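Local coordinates for protein AggB (Escherichia coli, PDB 4PHX), which serves as the minor subunit of aggregative adherence fimbriae type I, an Ig-like, donor-strand-complemented adhesion protein related to AfaD, and probably caps the fimbrial tip, at residues 20-26 / 90-96; 32-37 / 82-88. All blocks are in the same frame, centred on the assembly; numbering follows the deposited sequence.

Interaction 1. Residues 20-26 / 90-96; sequences KLATGRI and QAIFDIM
With chi1 at -64°, Asp94 sets its carboxylate anti to its own carbonyl carbon, between Thr23 and Lys20 of the neighbouring strand, and a bend at chi2 (-107°) curls the Lys20 chain back over the same group. The two carboxylate oxygens then take different partners. Thr23 OG1, running alongside, donates to Asp94 OD1 at a doubtfully short 2.5 Å, while Lys20 NZ forms a salt bridge with Asp94 OD2 at 2.9 Å, coming from well above the carboxylate plane. Asp94 OD2 also forms a salt bridge with NH1 of Arg25 of a second subunit, whose Ile92 packs on Ile92 here.

The face bearing Ala22, Gly24, Phe93 and Ile95 is apolar and turns into the sandwich. Gly24 lies under the Phe93 ring in a CH-pi contact, its CA 3.9 Å from the ring centroid, and Ile26 CG2 meets the ring at Phe93 CE2. Ala22 CB packs on Ile95 CB, 4.1 Å away. The strands run antiparallel with alternating paired bonds, such as Gly24 N to Phe93 O at 2.8 Å. At the Lys20 end a classic beta bulge sets Leu21 and Ala22 both against Ile95: Ile95 O accepts from Leu21 N at 2.7 Å and from Ala22 N at 3.3 Å.

One strand pair thus has two chemistries, an apolar face for the core of the Ig-like sandwich and a mixed charged, polar and apolar face joined to another subunit. The positive groups gathered around Asp94 would be expected to stabilise its negative charge.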
loop_
_atom_site.group_PDB
_atom_site.type_symbol
_atom_site.label_atom_id
_atom_site.label_comp_id
_atom_site.label_asym_id
_atom_site.label_seq_id
_atom_site.Cartn_x
_atom_site.Cartn_y
_atom_site.Cartn_z
ATOM N N LYS B 20 -15.067 -0.445 -11.058
ATOM C CA LYS B 20 -15.954 -0.787 -12.172
ATOM C C LYS B 20 -16.888 0.363 -12.557
ATOM O O LYS B 20 -17.706 0.822 -11.756
ATOM C CB LYS B 20 -16.769 -2.038 -11.844
ATOM C CG LYS B 20 -16.065 -3.004 -10.911
ATOM C CD LYS B 20 -15.583 -4.246 -11.628
ATOM C CE LYS B 20 -15.279 -5.371 -10.639
ATOM N NZ LYS B 20 -15.024 -6.677 -11.338
ATOM N N LEU B 21 -16.754 0.836 -13.789
ATOM C CA LEU B 21 -17.633 1.887 -14.272
ATOM C C LEU B 21 -18.818 1.256 -14.996
ATOM O O LEU B 21 -19.948 1.752 -14.923
ATOM C CB LEU B 21 -16.891 2.801 -15.232
ATOM C CG LEU B 21 -15.817 3.802 -14.797
ATOM C CD1 LEU B 21 -15.755 4.027 -13.288
ATOM C CD2 LEU B 21 -14.479 3.363 -15.362
ATOM N N ALA B 22 -18.537 0.165 -15.708
ATOM C CA ALA B 22 -19.559 -0.590 -16.426
ATOM C C ALA B 22 -19.188 -2.059 -16.394
ATOM O O ALA B 22 -18.023 -2.410 -16.214
ATOM C CB ALA B 22 -19.689 -0.105 -17.859
ATOM N N THR B 23 -20.199 -2.910 -16.540
ATOM C CA THR B 23 -20.007 -4.344 -16.584
ATOM C C THR B 23 -20.763 -4.874 -17.788
ATOM O O THR B 23 -21.853 -4.396 -18.101
ATOM C CB THR B 23 -20.551 -4.997 -15.307
ATOM O OG1 THR B 23 -19.678 -4.696 -14.221
ATOM C CG2 THR B 23 -20.653 -6.525 -15.453
ATOM N N GLY B 24 -20.186 -5.851 -18.474
ATOM C CA GLY B 24 -20.784 -6.325 -19.692
ATOM C C GLY B 24 -20.802 -7.829 -19.821
ATOM O O GLY B 24 -20.048 -8.537 -19.135
ATOM N N ARG B 25 -21.676 -8.312 -20.714
ATOM C CA ARG B 25 -21.690 -9.712 -21.101
ATOM C C ARG B 25 -21.460 -9.813 -22.602
ATOM O O ARG B 25 -21.938 -8.966 -23.345
ATOM C CB ARG B 25 -23.026 -10.362 -20.729
ATOM C CG ARG B 25 -23.148 -11.795 -21.229
ATOM C CD ARG B 25 -24.522 -12.381 -20.955
ATOM N NE ARG B 25 -25.553 -11.504 -21.488
ATOM C CZ ARG B 25 -26.765 -11.388 -20.974
ATOM N NH1 ARG B 25 -27.108 -12.108 -19.900
ATOM N NH2 ARG B 25 -27.619 -10.539 -21.527
ATOM N N ILE B 26 -20.721 -10.832 -23.045
ATOM C CA ILE B 26 -20.649 -11.175 -24.463
ATOM C C ILE B 26 -21.117 -12.631 -24.651
ATOM O O ILE B 26 -20.483 -13.573 -24.173
ATOM C CB ILE B 26 -19.231 -10.915 -25.065
ATOM C CG1 ILE B 26 -19.083 -11.575 -26.432
ATOM C CG2 ILE B 26 -18.123 -11.375 -24.115
ATOM C CD1 ILE B 26 -18.250 -10.757 -27.406
ATOM N N GLN B 90 -20.948 -17.875 -22.690
ATOM C CA GLN B 90 -20.857 -16.438 -22.496
ATOM C C GLN B 90 -19.746 -16.046 -21.552
ATOM O O GLN B 90 -19.139 -16.905 -20.934
ATOM C CB GLN B 90 -22.197 -15.838 -22.082
ATOM C CG GLN B 90 -22.558 -16.065 -20.658
ATOM C CD GLN B 90 -22.840 -17.504 -20.359
ATOM O OE1 GLN B 90 -21.927 -18.280 -20.040
ATOM N NE2 GLN B 90 -24.116 -17.885 -20.456
ATOM N N ALA B 91 -19.458 -14.746 -21.471
ATOM C CA ALA B 91 -18.319 -14.273 -20.690
ATOM C C ALA B 91 -18.558 -12.886 -20.137
ATOM O O ALA B 91 -19.148 -12.027 -20.786
ATOM C CB ALA B 91 -17.073 -14.306 -21.510
ATOM N N ILE B 92 -18.116 -12.676 -18.905
ATOM C CA ILE B 92 -18.325 -11.408 -18.238
ATOM C C ILE B 92 -17.030 -10.589 -18.211
ATOM O O ILE B 92 -15.939 -11.134 -18.013
ATOM C CB ILE B 92 -18.883 -11.634 -16.840
ATOM C CG1 ILE B 92 -20.251 -12.313 -16.952
ATOM C CG2 ILE B 92 -18.980 -10.333 -16.045
ATOM C CD1 ILE B 92 -21.327 -11.435 -17.546
ATOM N N PHE B 93 -17.163 -9.284 -18.458
ATOM C CA PHE B 93 -16.030 -8.344 -18.425
ATOM C C PHE B 93 -16.435 -7.016 -17.798
ATOM O O PHE B 93 -17.615 -6.706 -17.668
ATOM C CB PHE B 93 -15.504 -8.072 -19.838
ATOM C CG PHE B 93 -16.529 -7.462 -20.753
ATOM C CD1 PHE B 93 -16.650 -6.090 -20.860
ATOM C CD2 PHE B 93 -17.380 -8.275 -21.505
ATOM C CE1 PHE B 93 -17.595 -5.516 -21.688
ATOM C CE2 PHE B 93 -18.330 -7.715 -22.334
ATOM C CZ PHE B 93 -18.443 -6.315 -22.427
ATOM N N ASP B 94 -15.465 -6.208 -17.427
ATOM C CA ASP B 94 -15.805 -4.899 -16.891
ATOM C C ASP B 94 -15.089 -3.804 -17.635
ATOM O O ASP B 94 -14.063 -4.043 -18.283
ATOM C CB ASP B 94 -15.413 -4.797 -15.426
ATOM C CG ASP B 94 -16.176 -5.766 -14.551
ATOM O OD1 ASP B 94 -17.343 -5.470 -14.197
ATOM O OD2 ASP B 94 -15.580 -6.799 -14.187
ATOM N N ILE B 95 -15.638 -2.604 -17.527
ATOM C CA ILE B 95 -14.916 -1.398 -17.888
ATOM C C ILE B 95 -14.493 -0.725 -16.593
ATOM O O ILE B 95 -15.319 -0.402 -15.732
ATOM C CB ILE B 95 -15.752 -0.467 -18.774
ATOM C CG1 ILE B 95 -15.969 -1.135 -20.139
ATOM C CG2 ILE B 95 -15.049 0.888 -18.956
ATOM C CD1 ILE B 95 -17.010 -0.448 -21.028
ATOM N N MET B 96 -13.190 -0.542 -16.445
ATOM C CA MET B 96 -12.652 -0.117 -15.166
ATOM C C MET B 96 -11.862 1.182 -15.248
ATOM O O MET B 96 -11.230 1.481 -16.264
ATOM C CB MET B 96 -11.779 -1.219 -14.550
ATOM C CG MET B 96 -12.520 -2.479 -14.169
ATOM S SD MET B 96 -11.416 -3.863 -13.827
ATOM C CE MET B 96 -10.514 -4.026 -15.337
#

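Interaction 2. Residues 32-37 / 82-88; sequences HDGFHI and VYRQGEE
Backbone bonds carry the pairing of 32-37 with 82-88: Ile37 N donates to Val82 O at 2.9 Å, Val82 N donates back to Ile37 O, and Phe35 N reaches Arg84 O at 2.8 Å. Beyond the last strand pair, Asp33 O takes Gly86 N at 3.1 Å from above its carbonyl plane, plus a weak bond from the Gln85 side-chain amide. The Gln85 chain, bent at chi2 (96°), brings NE2 back to that oxygen.

These are antiparallel strands in the second sheet of the Ig-like beta sandwich, where 34-39 lies between 82-85 and 107-117. Asp33 and Gly34 form a classic beta bulge against Leu117 on that other side.

Past the strands, the edge of the His32 ring faces Glu88 O in plane, and Glu87 CA sits over one ring face. The Phe35 ring presents its edge to the same carbonyl, Phe35 CZ being 3.2 Å from Glu88 O. Asp33 and Glu87 run side by side, their carboxylate planes 72° apart, with Asp33 OD1 3.7 Å from Glu87 OE1, a probably unfavourable pairing of like charges. At the other end Ile37 and Val82 side chains cross, Ile37 CG1 touching Val82 CG2 at 3.5 Å, and Trp71 adjoins Ile37.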
loop_
_atom_site.group_PDB
_atom_site.type_symbol
_atom_site.label_atom_id
_atom_site.label_comp_id
_atom_site.label_asym_id
_atom_site.label_seq_id
_atom_site.Cartn_x
_atom_site.Cartn_y
_atom_site.Cartn_z
ATOM N N HIS B 32 -17.594 -21.887 -30.727
ATOM C CA HIS B 32 -16.488 -20.962 -30.814
ATOM C C HIS B 32 -15.404 -21.397 -29.845
ATOM O O HIS B 32 -15.650 -22.201 -28.955
ATOM C CB HIS B 32 -16.975 -19.569 -30.426
ATOM C CG HIS B 32 -17.374 -19.459 -28.990
ATOM N ND1 HIS B 32 -18.573 -19.948 -28.512
ATOM C CD2 HIS B 32 -16.729 -18.933 -27.924
ATOM C CE1 HIS B 32 -18.649 -19.720 -27.213
ATOM N NE2 HIS B 32 -17.545 -19.102 -26.832
ATOM N N ASP B 33 -14.209 -20.850 -29.988
ATOM C CA ASP B 33 -13.142 -21.214 -29.077
ATOM C C ASP B 33 -12.577 -20.032 -28.290
ATOM O O ASP B 33 -11.514 -20.143 -27.670
ATOM C CB ASP B 33 -12.022 -21.938 -29.828
ATOM C CG ASP B 33 -12.364 -23.369 -30.138
ATOM O OD1 ASP B 33 -12.083 -24.252 -29.300
ATOM O OD2 ASP B 33 -12.909 -23.613 -31.229
ATOM N N GLY B 34 -13.279 -18.906 -28.305
ATOM C CA GLY B 34 -12.782 -17.749 -27.584
ATOM C C GLY B 34 -13.603 -16.484 -27.699
ATOM O O GLY B 34 -14.603 -16.457 -28.417
ATOM N N PHE B 35 -13.192 -15.454 -26.957
ATOM C CA PHE B 35 -13.862 -14.153 -26.940
ATOM C C PHE B 35 -12.826 -13.034 -27.043
ATOM O O PHE B 35 -11.704 -13.153 -26.564
ATOM C CB PHE B 35 -14.647 -13.897 -25.658
ATOM C CG PHE B 35 -15.664 -14.944 -25.298
ATOM C CD1 PHE B 35 -15.313 -16.031 -24.510
ATOM C CD2 PHE B 35 -16.993 -14.791 -25.654
ATOM C CE1 PHE B 35 -16.273 -16.979 -24.136
ATOM C CE2 PHE B 35 -17.949 -15.724 -25.276
ATOM C CZ PHE B 35 -17.590 -16.812 -24.524
ATOM N N HIS B 36 -13.271 -11.908 -27.572
ATOM C CA HIS B 36 -12.418 -10.886 -28.134
ATOM C C HIS B 36 -13.248 -9.631 -28.004
ATOM O O HIS B 36 -14.311 -9.544 -28.627
ATOM C CB HIS B 36 -12.329 -11.283 -29.593
ATOM C CG HIS B 36 -11.542 -10.366 -30.459
ATOM N ND1 HIS B 36 -11.793 -10.253 -31.808
ATOM C CD2 HIS B 36 -10.482 -9.567 -30.199
ATOM C CE1 HIS B 36 -10.926 -9.412 -32.342
ATOM N NE2 HIS B 36 -10.125 -8.978 -31.387
ATOM N N ILE B 37 -12.817 -8.680 -27.183
ATOM C CA ILE B 37 -13.547 -7.414 -27.042
ATOM C C ILE B 37 -12.622 -6.219 -27.065
ATOM O O ILE B 37 -11.438 -6.353 -26.791
ATOM C CB ILE B 37 -14.356 -7.325 -25.715
ATOM C CG1 ILE B 37 -13.425 -7.375 -24.513
ATOM C CG2 ILE B 37 -15.380 -8.416 -25.623
ATOM C CD1 ILE B 37 -14.128 -7.743 -23.196
ATOM N N VAL B 82 -8.911 -7.129 -25.738
ATOM C CA VAL B 82 -8.533 -8.150 -24.772
ATOM C C VAL B 82 -9.286 -9.429 -25.116
ATOM O O VAL B 82 -10.355 -9.369 -25.713
ATOM C CB VAL B 82 -8.746 -7.713 -23.300
ATOM C CG1 VAL B 82 -7.940 -6.444 -22.994
ATOM C CG2 VAL B 82 -10.208 -7.475 -23.018
ATOM N N TYR B 83 -8.706 -10.572 -24.759
ATOM C CA TYR B 83 -9.172 -11.872 -25.227
ATOM C C TYR B 83 -9.212 -12.895 -24.089
ATOM O O TYR B 83 -8.651 -12.670 -23.012
ATOM C CB TYR B 83 -8.279 -12.395 -26.370
ATOM C CG TYR B 83 -7.607 -13.729 -26.077
ATOM C CD1 TYR B 83 -8.146 -14.923 -26.546
ATOM C CD2 TYR B 83 -6.443 -13.796 -25.321
ATOM C CE1 TYR B 83 -7.554 -16.142 -26.265
ATOM C CE2 TYR B 83 -5.835 -15.023 -25.045
ATOM C CZ TYR B 83 -6.398 -16.188 -25.518
ATOM O OH TYR B 83 -5.804 -17.405 -25.238
ATOM N N ARG B 84 -9.869 -14.018 -24.359
ATOM C CA ARG B 84 -10.092 -15.082 -23.399
ATOM C C ARG B 84 -10.425 -16.357 -24.189
ATOM O O ARG B 84 -11.273 -16.327 -25.089
ATOM C CB ARG B 84 -11.274 -14.677 -22.551
ATOM C CG ARG B 84 -11.665 -15.637 -21.525
ATOM C CD ARG B 84 -12.919 -15.155 -20.854
ATOM N NE ARG B 84 -13.007 -15.738 -19.524
ATOM C CZ ARG B 84 -12.669 -15.094 -18.412
ATOM N NH1 ARG B 84 -12.254 -13.828 -18.471
ATOM N NH2 ARG B 84 -12.774 -15.706 -17.239
ATOM N N GLN B 85 -9.743 -17.462 -23.885
ATOM C CA GLN B 85 -10.025 -18.740 -24.540
ATOM C C GLN B 85 -11.257 -19.309 -23.899
ATOM O O GLN B 85 -11.593 -18.931 -22.777
ATOM C CB GLN B 85 -8.863 -19.728 -24.376
ATOM C CG GLN B 85 -9.045 -21.102 -25.064
ATOM C CD GLN B 85 -8.387 -21.181 -26.440
ATOM O OE1 GLN B 85 -7.177 -20.972 -26.580
ATOM N NE2 GLN B 85 -9.185 -21.485 -27.464
ATOM N N GLY B 86 -11.946 -20.205 -24.603
ATOM C CA GLY B 86 -13.064 -20.905 -24.005
ATOM C C GLY B 86 -14.180 -21.225 -24.971
ATOM O O GLY B 86 -14.465 -20.458 -25.894
ATOM N N GLU B 87 -14.828 -22.361 -24.747
ATOM C CA GLU B 87 -15.964 -22.750 -25.574
ATOM C C GLU B 87 -17.270 -22.435 -24.884
ATOM O O GLU B 87 -18.338 -22.654 -25.453
ATOM C CB GLU B 87 -15.925 -24.243 -25.904
ATOM C CG GLU B 87 -14.676 -24.685 -26.642
ATOM C CD GLU B 87 -14.603 -26.194 -26.774
ATOM O OE1 GLU B 87 -13.482 -26.717 -26.948
ATOM O OE2 GLU B 87 -15.670 -26.852 -26.703
ATOM N N GLU B 88 -17.198 -21.932 -23.655
ATOM C CA GLU B 88 -18.421 -21.680 -22.913
ATOM C C GLU B 88 -19.241 -20.588 -23.568
ATOM O O GLU B 88 -18.732 -19.739 -24.283
ATOM C CB GLU B 88 -18.165 -21.363 -21.427
ATOM C CG GLU B 88 -17.619 -19.990 -21.152
ATOM C CD GLU B 88 -16.114 -20.006 -21.073
ATOM O OE1 GLU B 88 -15.545 -21.120 -20.948
ATOM O OE2 GLU B 88 -15.498 -18.917 -21.137
#

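How the interactions relate
Interactions 1 and 2 lie on the two facing sheets of one Ig-like sandwich, their centres about 14 Å apart. Along the chain the order is 20-26, 32-37, 82-88, 90-96, with interaction 2 falling wholly between the segments of interaction 1. Strand 20-27 is followed by 34-39, and 82-85 by 90-97, so each succession carries the chain from one sheet to the other. The sheets meet where Phe35 packs on Ala91 and Ile37 on Phe93, with Phe93 CG 3.4 Å from Ile37 CD1. Interaction 1 is buried near the centre of the chain; interaction 2 is farther out and partly exposed. Each pairing builds one sheet; core packing and the Cys28-Cys116 disulfide, from just past 20-27 to 107-117, join them.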